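Local coordinates for protein interleukin-20 receptor subunit beta (Homo sapiens, PDB 6DF3) that pairs with IL20RA to form a receptor for IL19, IL20 and IL24, and with IL22RA1 for IL20 and IL24, this chain being its two-domain extracellular part, at residues 102-107 with 178-183; 127-132 with 173-178; 169-174 with 183-188. The protein carries 1 engineered substitution. One frame throughout, in Å; residues are numbered along the deposited sequence.

Contact 1 (102-107 with 178-183)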
ATOM      1  N   THR C 102      17.527   1.443 -12.182  1.00 49.05           N
ATOM      2  CA  THR C 102      17.510  -0.007 -12.341  1.00 46.67           C
ATOM      3  C   THR C 102      17.522  -0.435 -13.865  1.00 54.44           C
ATOM      4  O   THR C 102      17.074   0.348 -14.733  1.00 52.07           O
ATOM      5  CB  THR C 102      16.394  -0.647 -11.641  1.00 46.37           C
ATOM      6  OG1 THR C 102      16.611  -2.041 -11.544  1.00 45.09           O
ATOM      7  CG2 THR C 102      15.050  -0.387 -12.312  1.00 46.98           C
ATOM      8  N   ILE C 103      18.064  -1.627 -14.174  1.00 53.09           N
ATOM      9  CA  ILE C 103      18.102  -2.110 -15.572  1.00 55.98           C
ATOM     10  C   ILE C 103      16.787  -2.834 -15.826  1.00 55.48           C
ATOM     11  O   ILE C 103      16.548  -3.874 -15.269  1.00 54.81           O
ATOM     12  CB  ILE C 103      19.300  -3.026 -15.844  1.00 58.05           C
ATOM     13  CG1 ILE C 103      20.591  -2.206 -15.657  1.00 60.91           C
ATOM     14  CG2 ILE C 103      19.179  -3.640 -17.245  1.00 62.07           C
ATOM     15  CD1 ILE C 103      21.879  -3.003 -15.601  1.00 65.48           C
ATOM     16  N   LEU C 104      15.949  -2.269 -16.672  1.00 57.94           N
ATOM     17  CA  LEU C 104      14.658  -2.911 -17.036  1.00 61.19           C
ATOM     18  C   LEU C 104      14.905  -3.645 -18.333  1.00 64.46           C
ATOM     19  O   LEU C 104      15.233  -3.010 -19.367  1.00 68.43           O
ATOM     20  CB  LEU C 104      13.556  -1.869 -17.268  1.00 62.08           C
ATOM     21  CG  LEU C 104      13.140  -1.023 -16.064  1.00 60.93           C
ATOM     22  CD1 LEU C 104      11.827  -0.299 -16.337  1.00 64.09           C
ATOM     23  CD2 LEU C 104      12.990  -1.883 -14.827  1.00 58.51           C
ATOM     24  N   THR C 105      14.772  -4.961 -18.279  1.00 61.83           N
ATOM     25  CA  THR C 105      14.930  -5.770 -19.465  1.00 66.88           C
ATOM     26  C   THR C 105      13.576  -5.856 -20.177  1.00 69.75           C
ATOM     27  O   THR C 105      12.487  -5.489 -19.659  1.00 61.76           O
ATOM     28  CB  THR C 105      15.569  -7.137 -19.107  1.00 68.44           C
ATOM     29  OG1 THR C 105      14.990  -7.637 -17.920  1.00 75.25           O
ATOM     30  CG2 THR C 105      17.017  -6.979 -18.694  1.00 70.80           C
ATOM     31  N   ARG C 106      13.641  -6.229 -21.433  1.00 72.57           N
ATOM     32  CA  ARG C 106      12.457  -6.719 -22.062  1.00 75.69           C
ATOM     33  C   ARG C 106      11.882  -8.029 -21.397  1.00 75.47           C
ATOM     34  O   ARG C 106      12.633  -8.948 -21.018  1.00 67.71           O
ATOM     35  CB  ARG C 106      12.688  -6.853 -23.527  1.00 80.92           C
ATOM     36  CG  ARG C 106      13.719  -7.862 -23.914  1.00 87.33           C
ATOM     37  CD  ARG C 106      14.449  -7.273 -25.107  1.00 92.53           C
ATOM     38  NE  ARG C 106      15.192  -8.252 -25.838  1.00 95.23           N
ATOM     39  CZ  ARG C 106      16.146  -7.946 -26.696  1.00105.58           C
ATOM     40  NH1 ARG C 106      16.523  -6.680 -26.904  1.00108.24           N
ATOM     41  NH2 ARG C 106      16.745  -8.925 -27.354  1.00113.28           N
ATOM     42  N   PRO C 107      10.521  -8.075 -21.202  1.00 76.70           N
ATOM     43  CA  PRO C 107       9.958  -9.208 -20.471  1.00 75.17           C
ATOM     44  C   PRO C 107       9.969 -10.468 -21.302  1.00 75.74           C
ATOM     45  O   PRO C 107       9.695 -10.405 -22.512  1.00 77.06           O
ATOM     46  CB  PRO C 107       8.495  -8.748 -20.163  1.00 77.15           C
ATOM     47  CG  PRO C 107       8.154  -7.792 -21.294  1.00 78.31           C
ATOM     48  CD  PRO C 107       9.483  -7.078 -21.562  1.00 78.48           C
ATOM     49  N   ILE C 178       9.361   4.457 -10.416  1.00 62.34           N
ATOM     50  CA  ILE C 178      10.414   5.199 -11.129  1.00 61.94           C
ATOM     51  C   ILE C 178       9.952   5.892 -12.421  1.00 65.30           C
ATOM     52  O   ILE C 178      10.688   6.718 -12.970  1.00 65.03           O
ATOM     53  CB  ILE C 178      11.627   4.253 -11.361  1.00 59.50           C
ATOM     54  CG1 ILE C 178      11.300   3.141 -12.354  1.00 58.45           C
ATOM     55  CG2 ILE C 178      12.026   3.602 -10.037  1.00 56.28           C
ATOM     56  CD1 ILE C 178      12.371   2.070 -12.459  1.00 55.98           C
ATOM     57  N   GLY C 179       8.738   5.587 -12.887  1.00 64.37           N
ATOM     58  CA  GLY C 179       8.154   6.299 -14.000  1.00 69.49           C
ATOM     59  C   GLY C 179       8.678   5.817 -15.342  1.00 72.19           C
ATOM     60  O   GLY C 179       8.591   6.535 -16.332  1.00 85.42           O
ATOM     61  N   ARG C 180       9.155   4.575 -15.388  1.00 70.25           N
ATOM     62  CA  ARG C 180       9.898   4.054 -16.535  1.00 70.75           C
ATOM     63  C   ARG C 180       9.234   2.797 -17.052  1.00 68.13           C
ATOM     64  O   ARG C 180       8.674   2.046 -16.272  1.00 62.01           O
ATOM     65  CB  ARG C 180      11.374   3.797 -16.193  1.00 65.72           C
ATOM     66  CG  ARG C 180      12.178   5.088 -16.024  1.00 68.40           C
ATOM     67  CD  ARG C 180      13.654   4.800 -15.676  1.00 65.99           C
ATOM     68  NE  ARG C 180      14.181   3.763 -16.571  1.00 67.40           N
ATOM     69  CZ  ARG C 180      15.003   2.752 -16.266  1.00 66.46           C
ATOM     70  NH1 ARG C 180      15.470   2.542 -15.036  1.00 61.29           N
ATOM     71  NH2 ARG C 180      15.340   1.918 -17.235  1.00 63.94           N
ATOM     72  N   TYR C 181       9.276   2.657 -18.389  1.00 71.54           N
ATOM     73  CA  TYR C 181       8.923   1.441 -19.137  1.00 73.03           C
ATOM     74  C   TYR C 181      10.217   0.841 -19.701  1.00 71.09           C
ATOM     75  O   TYR C 181      11.166   1.610 -20.022  1.00 64.00           O
ATOM     76  CB  TYR C 181       8.019   1.768 -20.359  1.00 78.34           C
ATOM     77  CG  TYR C 181       6.741   2.541 -20.045  1.00 78.38           C
ATOM     78  CD1 TYR C 181       6.778   3.944 -19.819  1.00 79.37           C
ATOM     79  CD2 TYR C 181       5.503   1.878 -19.947  1.00 80.71           C
ATOM     80  CE1 TYR C 181       5.624   4.667 -19.484  1.00 84.00           C
ATOM     81  CE2 TYR C 181       4.321   2.590 -19.633  1.00 84.11           C
ATOM     82  CZ  TYR C 181       4.386   3.985 -19.412  1.00 86.86           C
ATOM     83  OH  TYR C 181       3.253   4.698 -19.078  1.00 89.92           O
ATOM     84  N   SER C 182      10.228  -0.495 -19.818  1.00 67.89           N
ATOM     85  CA  SER C 182      11.205  -1.232 -20.638  1.00 69.57           C
ATOM     86  C   SER C 182      10.975  -1.099 -22.169  1.00 73.72           C
ATOM     87  O   SER C 182       9.944  -0.617 -22.639  1.00 73.17           O
ATOM     88  CB  SER C 182      11.218  -2.734 -20.301  1.00 68.72           C
ATOM     89  OG  SER C 182      10.181  -3.469 -20.937  1.00 70.80           O
ATOM     90  N   ALA C 183      11.961  -1.561 -22.930  1.00 73.69           N
ATOM     91  CA  ALA C 183      11.829  -1.782 -24.373  1.00 76.04           C
ATOM     92  C   ALA C 183      10.774  -2.863 -24.571  1.00 77.35           C
ATOM     93  O   ALA C 183      10.533  -3.659 -23.660  1.00 75.54           O
ATOM     94  CB  ALA C 183      13.172  -2.254 -24.977  1.00 73.98           C
TER
HETATM   95  O   HOH W   1      14.472  -2.158 -21.775  1.00 57.64           O
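R180 reaches over to T102 and gives this contact its main polar link. Its NH1 donates to T102 O at 2.7 Å along a nearly straight path (173°), meeting a lone pair in the carbonyl plane, and the oxygen lies almost exactly in the plane of the guanidinium. NH2 adds a weak, longer bond to the same oxygen. A turn in the arginine chain at chi3 (47°) brings the flat end round to the carbonyl, and NH1 also donates to the backbone O of Q100. Further along, water 1 bridges the two backbones, donating to L104 O and accepting from A183 N at 2.8 Å. S182 OG donates to the A183 carbonyl and also pairs with T173 N, which fixes its rotation.

The van der Waals packing centres on L104. Its CG lies 3.9 Å from R180 NH2, over one face of the guanidinium, while CD1 settles against the backbone, 3.8 Å from S182 N. At one end T102 CG2 meets I178 CD1 at 3.6 Å, the two side chains crossing at about a right angle; at the other, P107 CD packs on S182 OG at 3.7 Å.

Segment 102-107 is the loop joining strand 86-98 of the first sheet to strand 109-114, and 178-183 opens strand 180-189, where G179 and R180 both face V175 in a G1 beta bulge. T102 and T105 turn their hydroxyls to S11 and N13 of the first domain, while L104 and P107 continue onto strand 167-175, against V175 and A171.

Contact 2 (127-132 with 173-178)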
ATOM      1  N   PRO C 127       5.478  -7.311  -7.827  1.00 71.56           N
ATOM      2  CA  PRO C 127       4.569  -6.205  -7.558  1.00 72.72           C
ATOM      3  C   PRO C 127       5.028  -4.855  -8.116  1.00 67.52           C
ATOM      4  O   PRO C 127       4.176  -4.024  -8.495  1.00 66.26           O
ATOM      5  CB  PRO C 127       4.620  -6.079  -5.984  1.00 76.26           C
ATOM      6  CG  PRO C 127       4.934  -7.458  -5.501  1.00 79.17           C
ATOM      7  CD  PRO C 127       5.958  -7.907  -6.548  1.00 78.67           C
ATOM      8  N   GLN C 128       6.347  -4.621  -8.165  1.00 56.44           N
ATOM      9  CA  GLN C 128       6.796  -3.411  -8.731  1.00 57.87           C
ATOM     10  C   GLN C 128       6.350  -3.222 -10.193  1.00 55.06           C
ATOM     11  O   GLN C 128       6.359  -2.075 -10.630  1.00 59.61           O
ATOM     12  CB  GLN C 128       8.326  -3.246  -8.596  1.00 56.86           C
ATOM     13  CG  GLN C 128       8.809  -3.235  -7.129  1.00 56.79           C
ATOM     14  CD  GLN C 128       8.593  -1.866  -6.431  1.00 58.87           C
ATOM     15  OE1 GLN C 128       8.000  -0.896  -7.014  1.00 63.94           O
ATOM     16  NE2 GLN C 128       9.081  -1.769  -5.192  1.00 52.71           N
ATOM     17  N   PHE C 129       5.889  -4.257 -10.890  1.00 56.41           N
ATOM     18  CA  PHE C 129       5.693  -4.184 -12.348  1.00 65.30           C
ATOM     19  C   PHE C 129       4.296  -4.378 -12.860  1.00 69.04           C
ATOM     20  O   PHE C 129       3.651  -5.423 -12.570  1.00 71.84           O
ATOM     21  CB  PHE C 129       6.514  -5.285 -13.067  1.00 65.75           C
ATOM     22  CG  PHE C 129       8.017  -5.118 -12.954  1.00 64.08           C
ATOM     23  CD1 PHE C 129       8.703  -5.585 -11.808  1.00 64.59           C
ATOM     24  CD2 PHE C 129       8.748  -4.591 -14.006  1.00 67.02           C
ATOM     25  CE1 PHE C 129      10.089  -5.461 -11.690  1.00 64.50           C
ATOM     26  CE2 PHE C 129      10.140  -4.481 -13.906  1.00 69.37           C
ATOM     27  CZ  PHE C 129      10.803  -4.911 -12.738  1.00 63.49           C
ATOM     28  N   GLU C 130       3.921  -3.470 -13.767  1.00 72.35           N
ATOM     29  CA  GLU C 130       2.755  -3.650 -14.651  1.00 79.77           C
ATOM     30  C   GLU C 130       3.227  -3.889 -16.127  1.00 79.02           C
ATOM     31  O   GLU C 130       4.293  -3.342 -16.577  1.00 72.60           O
ATOM     32  CB  GLU C 130       1.831  -2.425 -14.581  1.00 85.86           C
ATOM     33  CG  GLU C 130       1.061  -2.269 -13.271  1.00 95.29           C
ATOM     34  CD  GLU C 130       0.395  -0.886 -13.136  1.00102.02           C
ATOM     35  OE1 GLU C 130      -0.593  -0.656 -13.879  1.00 99.60           O
ATOM     36  OE2 GLU C 130       0.880  -0.026 -12.323  1.00100.28           O
ATOM     37  N   PHE C 131       2.435  -4.705 -16.846  1.00 75.90           N
ATOM     38  CA  PHE C 131       2.730  -5.134 -18.244  1.00 77.34           C
ATOM     39  C   PHE C 131       1.754  -4.489 -19.221  1.00 79.18           C
ATOM     40  O   PHE C 131       0.521  -4.532 -19.023  1.00 78.66           O
ATOM     41  CB  PHE C 131       2.664  -6.659 -18.438  1.00 76.63           C
ATOM     42  CG  PHE C 131       3.654  -7.418 -17.610  1.00 76.79           C
ATOM     43  CD1 PHE C 131       3.360  -7.765 -16.293  1.00 76.69           C
ATOM     44  CD2 PHE C 131       4.923  -7.769 -18.132  1.00 78.00           C
ATOM     45  CE1 PHE C 131       4.281  -8.470 -15.513  1.00 77.50           C
ATOM     46  CE2 PHE C 131       5.851  -8.489 -17.364  1.00 75.75           C
ATOM     47  CZ  PHE C 131       5.538  -8.827 -16.051  1.00 76.94           C
ATOM     48  N   LEU C 132       2.345  -3.872 -20.238  1.00 78.49           N
ATOM     49  CA  LEU C 132       1.676  -3.418 -21.439  1.00 80.86           C
ATOM     50  C   LEU C 132       1.854  -4.444 -22.531  1.00 80.94           C
ATOM     51  O   LEU C 132       2.953  -4.870 -22.826  1.00 81.64           O
ATOM     52  CB  LEU C 132       2.337  -2.154 -21.922  1.00 81.38           C
ATOM     53  CG  LEU C 132       1.423  -1.094 -22.463  1.00 86.41           C
ATOM     54  CD1 LEU C 132       1.447   0.023 -21.434  1.00 86.06           C
ATOM     55  CD2 LEU C 132       1.849  -0.621 -23.870  1.00 88.62           C
ATOM     56  N   THR C 173       7.221  -3.567 -20.029  1.00 68.46           N
ATOM     57  CA  THR C 173       7.095  -3.601 -18.604  1.00 69.73           C
ATOM     58  C   THR C 173       6.962  -2.094 -18.188  1.00 69.50           C
ATOM     59  O   THR C 173       7.422  -1.211 -18.934  1.00 70.06           O
ATOM     60  CB  THR C 173       8.373  -4.306 -18.135  1.00 72.74           C
ATOM     61  OG1 THR C 173       8.108  -5.518 -17.409  1.00 73.98           O
ATOM     62  CG2 THR C 173       9.242  -3.369 -17.445  1.00 67.45           C
ATOM     63  N   PHE C 174       6.298  -1.808 -17.056  1.00 69.81           N
ATOM     64  CA  PHE C 174       6.138  -0.428 -16.492  1.00 68.99           C
ATOM     65  C   PHE C 174       6.239  -0.475 -14.973  1.00 66.11           C
ATOM     66  O   PHE C 174       5.635  -1.341 -14.380  1.00 63.75           O
ATOM     67  CB  PHE C 174       4.789   0.229 -16.822  1.00 71.45           C
ATOM     68  CG  PHE C 174       4.599   1.580 -16.169  1.00 71.71           C
ATOM     69  CD1 PHE C 174       5.340   2.694 -16.582  1.00 72.79           C
ATOM     70  CD2 PHE C 174       3.703   1.746 -15.114  1.00 75.81           C
ATOM     71  CE1 PHE C 174       5.186   3.954 -15.971  1.00 76.09           C
ATOM     72  CE2 PHE C 174       3.531   3.001 -14.497  1.00 77.43           C
ATOM     73  CZ  PHE C 174       4.269   4.114 -14.918  1.00 75.73           C
ATOM     74  N   VAL C 175       6.989   0.476 -14.395  1.00 62.06           N
ATOM     75  CA  VAL C 175       7.402   0.502 -12.984  1.00 59.96           C
ATOM     76  C   VAL C 175       7.002   1.884 -12.405  1.00 60.36           C
ATOM     77  O   VAL C 175       7.732   2.916 -12.578  1.00 59.25           O
ATOM     78  CB  VAL C 175       8.951   0.231 -12.847  1.00 63.20           C
ATOM     79  CG1 VAL C 175       9.430   0.367 -11.394  1.00 64.38           C
ATOM     80  CG2 VAL C 175       9.311  -1.179 -13.317  1.00 62.05           C
ATOM     81  N   LYS C 176       5.799   1.939 -11.780  1.00 67.14           N
ATOM     82  CA  LYS C 176       5.256   3.192 -11.222  1.00 64.18           C
ATOM     83  C   LYS C 176       6.261   3.943 -10.303  1.00 62.04           C
ATOM     84  O   LYS C 176       6.427   5.146 -10.444  1.00 59.68           O
ATOM     85  CB  LYS C 176       3.976   2.897 -10.480  1.00 72.29           C
ATOM     86  CG  LYS C 176       3.192   4.148 -10.122  1.00 79.73           C
ATOM     87  CD  LYS C 176       1.847   3.814  -9.503  1.00 86.48           C
ATOM     88  CE  LYS C 176       0.875   3.318 -10.560  1.00 94.51           C
ATOM     89  NZ  LYS C 176      -0.453   3.142  -9.917  1.00101.93           N
ATOM     90  N   ALA C 177       6.983   3.226  -9.432  1.00 57.24           N
ATOM     91  CA  ALA C 177       7.932   3.839  -8.512  1.00 56.88           C
ATOM     92  C   ALA C 177       9.043   4.706  -9.129  1.00 60.48           C
ATOM     93  O   ALA C 177       9.600   5.568  -8.420  1.00 54.74           O
ATOM     94  CB  ALA C 177       8.585   2.808  -7.662  1.00 54.66           C
ATOM     95  N   ILE C 178       9.361   4.457 -10.416  1.00 62.34           N
ATOM     96  CA  ILE C 178      10.414   5.199 -11.129  1.00 61.94           C
ATOM     97  C   ILE C 178       9.952   5.892 -12.421  1.00 65.30           C
ATOM     98  O   ILE C 178      10.688   6.718 -12.970  1.00 65.03           O
ATOM     99  CB  ILE C 178      11.627   4.253 -11.361  1.00 59.50           C
ATOM    100  CG1 ILE C 178      11.300   3.141 -12.354  1.00 58.45           C
ATOM    101  CG2 ILE C 178      12.026   3.602 -10.037  1.00 56.28           C
ATOM    102  CD1 ILE C 178      12.371   2.070 -12.459  1.00 55.98           C
TER
HETATM  103  O   HOH W   2       6.650   0.526  -9.045  1.00 48.80           O
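F129 lays its ring beside V175, CE2 coming within 3.5 Å of V175 CG2. With CG anti to the carbonyl carbon (chi1 -66°), the phenyl runs alongside the valine side chain and brings its edge to T173, whose CG2 lies in the ring plane, 3.8 Å from F129 CE2. T173 OG1 abuts two aromatics, 3.6 Å from F129 CD2 and 3.7 Å from F131 CE2, buried without a polar partner. With an alanine at F129, V175 CG2 and the T173 methyl would probably lose the ring packed against them, leaving a gap.

On the face carrying E130 and F174, the extended glutamate brings OE2 to the edge of the F174 ring and within 4.2 Å of K176 NZ, short of a salt bridge. Q128 bends at chi2 (-79°), and OE1 joins its own carbonyl O in holding water 2, which accepts from A177 N at 2.7 Å.

E130 and F174 form an antiparallel hydrogen-bonded pair, E130 N donating to F174 O at 2.8 Å. Strand 130-137 lies between 145-149 and 167-175; F174 also meets Y181 on strand 180-189, and K176 packs on an aromatic side chain of another protein chain and weakly hydrogen-bonds to a polar one there.

Contact 3 (169-174 with 183-188). Unlike the reference sequence in segment 169-174: E172 (reference Gln).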
ATOM      1  N   VAL C 169       2.097 -10.044 -31.561  1.00112.11           N
ATOM      2  CA  VAL C 169       2.122  -9.568 -30.155  1.00109.85           C
ATOM      3  C   VAL C 169       3.544  -9.260 -29.605  1.00102.58           C
ATOM      4  O   VAL C 169       4.478 -10.018 -29.847  1.00100.51           O
ATOM      5  CB  VAL C 169       1.449 -10.611 -29.214  1.00112.35           C
ATOM      6  CG1 VAL C 169      -0.033 -10.771 -29.528  1.00115.15           C
ATOM      7  CG2 VAL C 169       2.122 -11.983 -29.337  1.00114.36           C
ATOM      8  N   LYS C 170       3.672  -8.159 -28.864  1.00 95.31           N
ATOM      9  CA  LYS C 170       4.878  -7.848 -28.134  1.00 91.81           C
ATOM     10  C   LYS C 170       4.443  -7.253 -26.765  1.00 89.13           C
ATOM     11  O   LYS C 170       3.316  -6.737 -26.641  1.00 88.76           O
ATOM     12  CB  LYS C 170       5.749  -6.843 -28.893  1.00 91.60           C
ATOM     13  CG  LYS C 170       5.015  -5.545 -29.186  1.00 95.10           C
ATOM     14  CD  LYS C 170       5.847  -4.515 -29.909  1.00 97.83           C
ATOM     15  CE  LYS C 170       5.068  -3.217 -30.077  1.00100.37           C
ATOM     16  NZ  LYS C 170       5.897  -2.153 -30.705  1.00101.29           N
ATOM     17  N   ALA C 171       5.355  -7.292 -25.795  1.00 81.40           N
ATOM     18  CA  ALA C 171       5.081  -6.898 -24.409  1.00 80.16           C
ATOM     19  C   ALA C 171       6.235  -6.109 -23.789  1.00 77.87           C
ATOM     20  O   ALA C 171       7.416  -6.344 -24.063  1.00 75.37           O
ATOM     21  CB  ALA C 171       4.776  -8.123 -23.556  1.00 77.91           C
ATOM     22  N   GLU C 172       5.862  -5.221 -22.893  1.00 77.11           N
ATOM     23  CA  GLU C 172       6.701  -4.188 -22.331  1.00 74.06           C
ATOM     24  C   GLU C 172       6.367  -4.178 -20.834  1.00 73.29           C
ATOM     25  O   GLU C 172       5.293  -4.633 -20.438  1.00 70.07           O
ATOM     26  CB  GLU C 172       6.176  -2.907 -22.974  1.00 78.26           C
ATOM     27  CG  GLU C 172       7.017  -1.672 -22.909  1.00 79.09           C
ATOM     28  CD  GLU C 172       6.234  -0.396 -23.259  1.00 84.18           C
ATOM     29  OE1 GLU C 172       6.891   0.622 -23.576  1.00 89.26           O
ATOM     30  OE2 GLU C 172       4.983  -0.371 -23.213  1.00 83.49           O
ATOM     31  N   THR C 173       7.221  -3.567 -20.029  1.00 68.46           N
ATOM     32  CA  THR C 173       7.095  -3.601 -18.604  1.00 69.73           C
ATOM     33  C   THR C 173       6.962  -2.094 -18.188  1.00 69.50           C
ATOM     34  O   THR C 173       7.422  -1.211 -18.934  1.00 70.06           O
ATOM     35  CB  THR C 173       8.373  -4.306 -18.135  1.00 72.74           C
ATOM     36  OG1 THR C 173       8.108  -5.518 -17.409  1.00 73.98           O
ATOM     37  CG2 THR C 173       9.242  -3.369 -17.445  1.00 67.45           C
ATOM     38  N   PHE C 174       6.298  -1.808 -17.056  1.00 69.81           N
ATOM     39  CA  PHE C 174       6.138  -0.428 -16.492  1.00 68.99           C
ATOM     40  C   PHE C 174       6.239  -0.475 -14.973  1.00 66.11           C
ATOM     41  O   PHE C 174       5.635  -1.341 -14.380  1.00 63.75           O
ATOM     42  CB  PHE C 174       4.789   0.229 -16.822  1.00 71.45           C
ATOM     43  CG  PHE C 174       4.599   1.580 -16.169  1.00 71.71           C
ATOM     44  CD1 PHE C 174       5.340   2.694 -16.582  1.00 72.79           C
ATOM     45  CD2 PHE C 174       3.703   1.746 -15.114  1.00 75.81           C
ATOM     46  CE1 PHE C 174       5.186   3.954 -15.971  1.00 76.09           C
ATOM     47  CE2 PHE C 174       3.531   3.001 -14.497  1.00 77.43           C
ATOM     48  CZ  PHE C 174       4.269   4.114 -14.918  1.00 75.73           C
ATOM     49  N   ALA C 183      11.961  -1.561 -22.930  1.00 73.69           N
ATOM     50  CA  ALA C 183      11.829  -1.782 -24.373  1.00 76.04           C
ATOM     51  C   ALA C 183      10.774  -2.863 -24.571  1.00 77.35           C
ATOM     52  O   ALA C 183      10.533  -3.659 -23.660  1.00 75.54           O
ATOM     53  CB  ALA C 183      13.172  -2.254 -24.977  1.00 73.98           C
ATOM     54  N   PHE C 184      10.173  -2.915 -25.758  1.00 83.62           N
ATOM     55  CA  PHE C 184       9.305  -4.042 -26.121  1.00 85.06           C
ATOM     56  C   PHE C 184      10.121  -5.320 -26.290  1.00 84.92           C
ATOM     57  O   PHE C 184      11.295  -5.267 -26.628  1.00 88.93           O
ATOM     58  CB  PHE C 184       8.498  -3.737 -27.388  1.00 89.86           C
ATOM     59  CG  PHE C 184       7.332  -2.833 -27.129  1.00 92.31           C
ATOM     60  CD1 PHE C 184       6.088  -3.368 -26.721  1.00 93.21           C
ATOM     61  CD2 PHE C 184       7.469  -1.450 -27.217  1.00 92.89           C
ATOM     62  CE1 PHE C 184       5.003  -2.542 -26.453  1.00 93.46           C
ATOM     63  CE2 PHE C 184       6.373  -0.617 -26.948  1.00 95.16           C
ATOM     64  CZ  PHE C 184       5.136  -1.165 -26.577  1.00 93.62           C
ATOM     65  N   SER C 185       9.506  -6.467 -26.019  1.00 82.79           N
ATOM     66  CA  SER C 185      10.115  -7.762 -26.333  1.00 84.77           C
ATOM     67  C   SER C 185      10.050  -8.004 -27.856  1.00 89.57           C
ATOM     68  O   SER C 185       9.394  -7.237 -28.590  1.00 90.40           O
ATOM     69  CB  SER C 185       9.367  -8.892 -25.634  1.00 83.10           C
ATOM     70  OG  SER C 185       8.037  -8.992 -26.164  1.00 82.34           O
ATOM     71  N   GLN C 186      10.673  -9.091 -28.308  1.00 91.48           N
ATOM     72  CA  GLN C 186      10.534  -9.517 -29.703  1.00 98.46           C
ATOM     73  C   GLN C 186       9.044  -9.753 -30.044  1.00 99.81           C
ATOM     74  O   GLN C 186       8.312 -10.352 -29.249  1.00 98.56           O
ATOM     75  CB  GLN C 186      11.322 -10.818 -29.948  1.00102.96           C
ATOM     76  CG  GLN C 186      12.801 -10.623 -30.288  1.00108.59           C
ATOM     77  CD  GLN C 186      13.112 -10.761 -31.781  1.00113.93           C
ATOM     78  OE1 GLN C 186      12.266 -11.191 -32.582  1.00115.05           O
ATOM     79  NE2 GLN C 186      14.342 -10.407 -32.155  1.00116.61           N
ATOM     80  N   THR C 187       8.604  -9.283 -31.215  1.00101.35           N
ATOM     81  CA  THR C 187       7.266  -9.595 -31.702  1.00102.84           C
ATOM     82  C   THR C 187       7.183 -11.081 -32.011  1.00107.20           C
ATOM     83  O   THR C 187       8.084 -11.655 -32.613  1.00106.41           O
ATOM     84  CB  THR C 187       6.860  -8.788 -32.947  1.00105.27           C
ATOM     85  OG1 THR C 187       6.813  -7.407 -32.617  1.00102.61           O
ATOM     86  CG2 THR C 187       5.456  -9.191 -33.455  1.00108.64           C
ATOM     87  N   GLU C 188       6.108 -11.706 -31.552  1.00109.17           N
ATOM     88  CA  GLU C 188       5.785 -13.057 -31.971  1.00113.83           C
ATOM     89  C   GLU C 188       4.444 -13.093 -32.724  1.00113.17           C
ATOM     90  O   GLU C 188       3.551 -12.287 -32.484  1.00107.77           O
ATOM     91  CB  GLU C 188       5.793 -13.957 -30.747  1.00115.60           C
ATOM     92  CG  GLU C 188       5.694 -15.449 -31.071  1.00121.76           C
ATOM     93  CD  GLU C 188       6.341 -16.302 -29.982  1.00121.54           C
ATOM     94  OE1 GLU C 188       6.617 -15.776 -28.889  1.00110.16           O
ATOM     95  OE2 GLU C 188       6.575 -17.508 -30.229  1.00127.11           O
TER
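K170 and E172 hold the F184 ring between them. The lysine stretches over one face: its CE is 3.6 Å from the ring centroid as a CH-pi contact, and NZ stands 3.9 Å from the centroid, only 11° off the ring normal, a cation-pi interaction. Over the opposite face E172, glutamine in the reference sequence, brings its CB and then its carboxylate, which stacks with its plane 19° from that of the ring; OE2 comes within 3.5 Å of CZ of F184. Because K170 CG sits between the backbone N and the carbonyl carbon (chi1 58°), its otherwise extended chain is laid across the phenyl. The lysine charge would probably polarise the ring and may ease the nearness of the carboxylate beyond it.

The backbone behind these groups is the hairpin of strands 167-175 and 180-189, the last two of the second fibronectin type III domain. V169 and E188 are an antiparallel hydrogen-bonded pair, E188 N donating to V169 O at 2.9 Å. Between that pair and F184 the register is irregular: S185 N donates to A171 O at 2.9 Å, but A171 N turns to the side-chain OG of S185 at 3.2 Å where a carbonyl would be expected.

On the other side of the hairpin from the ring, A171 and S185 rest on M109, and V169 and E188 on I111, in strand 109-114.

Strand 167-175 carries one side of contacts 2 and 3 and is the sheet neighbour of contact 1's second segment. Contact 2 pairs its end with strand 130-137, contact 3 its middle with 183-188 on the other edge, and contact 1 lays segment 102-107 along the start of strand 180-189, just past the hairpin turn. Contacts 1 and 2 share I178, centres about 8 Å apart; R180 O and V175 N, 3.0 Å apart, probably hydrogen-bond. Contacts 1 and 3 share A183, centres about 11 Å apart. Between contacts 2 and 3, centres about 13 Å apart, L132 O probably accepts from E172 N. Only contact 2 reaches another protein chain, through K176.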